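Local coordinates for enoyl-CoA hydratase/isomerase family protein (Pseudomonas syringae pv. tomato, PDB 3OT6), which is a crotonase-fold protein that probably acts on acyl-CoA thioesters as an enoyl-CoA hydratase or isomerase, at residues G15-T20 against D47-I52. Residues are numbered along the deposited sequence; the frame is centred on the assembly and turned at random.
Sequences GVATLT and DRAIVI
The carbonyl oxygen of I50 is gripped twice by the neighbouring strand: A17 N donates a hydrogen bond of 2.7 Å to I50 O, aimed almost down the carbonyl axis, and the CA-H of V16 leans on the same oxygen. L19 N holds I52 O in like fashion at 2.7 Å, with T18 CA beside it. In return A17 O accepts I52 N at 2.8 Å, a nearly straight bond (172° at the hydrogen) although the donor sits tilted from the carbonyl plane. G15 O begins the pairing with a more bent bond from I50 N (133°), in keeping with its place just before the strand, where a positive phi suits glycine.

Around this parallel pairing the side chains divide between two faces. On one, V16 CG1 lies anti to its own backbone N (chi1 176°) and meets I52 CD1 at 3.6 Å, the two side chains lying at a slant to each other; A190 and L191 of helix 186-197 also touch I52. On the other, the small methyls of A17 and A49 allow a close approach, CB to CB at 3.8 Å, and farther along L19 CD1 rests against V51 CG1 at 4.1 Å. Beta-branched V16, V51 and I52 favour the extended backbone. A49 N completes the Schellman motif that ends helix 31-46, with R48 as its residue of positive phi.

Strand 16-21, helix 31-46 and strand 50-54 thus form a beta-alpha-beta crossover of the crotonase fold, joined here by backbone bonds that satisfy buried amides and by apolar packing on both faces.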
loop_
_atom_site.group_PDB
_atom_site.type_symbol
_atom_site.label_atom_id
_atom_site.label_comp_id
_atom_site.label_asym_id
_atom_site.label_seq_id
_atom_site.Cartn_x
_atom_site.Cartn_y
_atom_site.Cartn_z
ATOM N N GLY A 15 -18.245 -11.355 3.210
ATOM C CA GLY A 15 -18.001 -10.181 2.330
ATOM C C GLY A 15 -16.733 -9.337 2.550
ATOM O O GLY A 15 -16.623 -8.227 2.023
ATOM N N VAL A 16 -15.792 -9.858 3.349
ATOM C CA VAL A 16 -14.467 -9.285 3.507
ATOM C C VAL A 16 -13.429 -10.241 2.981
ATOM O O VAL A 16 -13.374 -11.383 3.446
ATOM C CB VAL A 16 -14.168 -8.980 4.970
ATOM C CG1 VAL A 16 -12.745 -8.471 5.101
ATOM C CG2 VAL A 16 -15.214 -7.926 5.577
ATOM N N ALA A 17 -12.600 -9.798 2.026
ATOM C CA ALA A 17 -11.489 -10.624 1.519
ATOM C C ALA A 17 -10.182 -10.140 2.159
ATOM O O ALA A 17 -9.746 -8.995 1.914
ATOM C CB ALA A 17 -11.401 -10.559 -0.010
ATOM N N THR A 18 -9.582 -10.977 3.011
ATOM C CA THR A 18 -8.307 -10.689 3.631
ATOM C C THR A 18 -7.230 -11.181 2.689
ATOM O O THR A 18 -7.230 -12.371 2.324
ATOM C CB THR A 18 -8.155 -11.358 4.980
ATOM O OG1 THR A 18 -9.194 -10.922 5.859
ATOM C CG2 THR A 18 -6.845 -10.953 5.610
ATOM N N LEU A 19 -6.351 -10.247 2.264
ATOM C CA LEU A 19 -5.126 -10.523 1.462
ATOM C C LEU A 19 -3.938 -10.441 2.390
ATOM O O LEU A 19 -3.629 -9.370 2.956
ATOM C CB LEU A 19 -5.016 -9.555 0.298
ATOM C CG LEU A 19 -5.951 -9.852 -0.923
ATOM C CD1 LEU A 19 -7.444 -9.951 -0.577
ATOM C CD2 LEU A 19 -5.775 -8.890 -2.038
ATOM N N THR A 20 -3.320 -11.594 2.650
ATOM C CA THR A 20 -2.246 -11.637 3.641
ATOM C C THR A 20 -0.943 -11.776 2.897
ATOM O O THR A 20 -0.766 -12.759 2.164
ATOM C CB THR A 20 -2.384 -12.775 4.614
ATOM O OG1 THR A 20 -3.649 -12.666 5.286
ATOM C CG2 THR A 20 -1.284 -12.685 5.652
ATOM N N ASP A 47 -15.599 -11.502 -6.192
ATOM C CA ASP A 47 -16.439 -11.697 -4.989
ATOM C C ASP A 47 -17.026 -10.410 -4.450
ATOM O O ASP A 47 -17.633 -10.407 -3.389
ATOM C CB ASP A 47 -15.679 -12.369 -3.838
ATOM C CG ASP A 47 -15.165 -13.742 -4.208
ATOM O OD1 ASP A 47 -15.815 -14.441 -5.024
ATOM O OD2 ASP A 47 -14.093 -14.134 -3.702
ATOM N N ARG A 48 -16.857 -9.311 -5.181
ATOM C CA ARG A 48 -17.384 -7.993 -4.762
ATOM C C ARG A 48 -17.089 -7.654 -3.324
ATOM O O ARG A 48 -17.927 -7.037 -2.662
ATOM C CB ARG A 48 -18.881 -7.855 -4.994
ATOM C CG ARG A 48 -19.373 -8.514 -6.272
ATOM C CD ARG A 48 -20.838 -8.119 -6.466
ATOM N NE ARG A 48 -20.879 -7.167 -7.555
ATOM C CZ ARG A 48 -21.228 -5.893 -7.444
ATOM N NH1 ARG A 48 -21.653 -5.359 -6.296
ATOM N NH2 ARG A 48 -21.137 -5.155 -8.532
ATOM N N ALA A 49 -15.889 -7.988 -2.856
ATOM C CA ALA A 49 -15.655 -7.948 -1.424
ATOM C C ALA A 49 -15.003 -6.632 -0.944
ATOM O O ALA A 49 -14.206 -6.032 -1.673
ATOM C CB ALA A 49 -14.792 -9.176 -1.016
ATOM N N ILE A 50 -15.319 -6.208 0.269
ATOM C CA ILE A 50 -14.454 -5.306 0.949
ATOM C C ILE A 50 -13.059 -5.970 1.168
ATOM O O ILE A 50 -12.978 -7.129 1.622
ATOM C CB ILE A 50 -15.085 -4.842 2.252
ATOM C CG1 ILE A 50 -16.289 -3.967 1.894
ATOM C CG2 ILE A 50 -14.066 -3.966 3.028
ATOM C CD1 ILE A 50 -17.259 -3.732 3.035
ATOM N N VAL A 51 -11.974 -5.285 0.778
ATOM C CA VAL A 51 -10.635 -5.917 0.815
ATOM C C VAL A 51 -9.916 -5.405 2.035
ATOM O O VAL A 51 -10.029 -4.220 2.374
ATOM C CB VAL A 51 -9.771 -5.573 -0.426
ATOM C CG1 VAL A 51 -8.316 -6.006 -0.194
ATOM C CG2 VAL A 51 -10.342 -6.250 -1.753
ATOM N N ILE A 52 -9.272 -6.326 2.760
ATOM C CA ILE A 52 -8.314 -6.012 3.864
ATOM C C ILE A 52 -6.916 -6.556 3.463
ATOM O O ILE A 52 -6.753 -7.757 3.357
ATOM C CB ILE A 52 -8.675 -6.690 5.169
ATOM C CG1 ILE A 52 -9.950 -6.146 5.742
ATOM C CG2 ILE A 52 -7.619 -6.356 6.236
ATOM C CD1 ILE A 52 -10.290 -6.786 7.169
#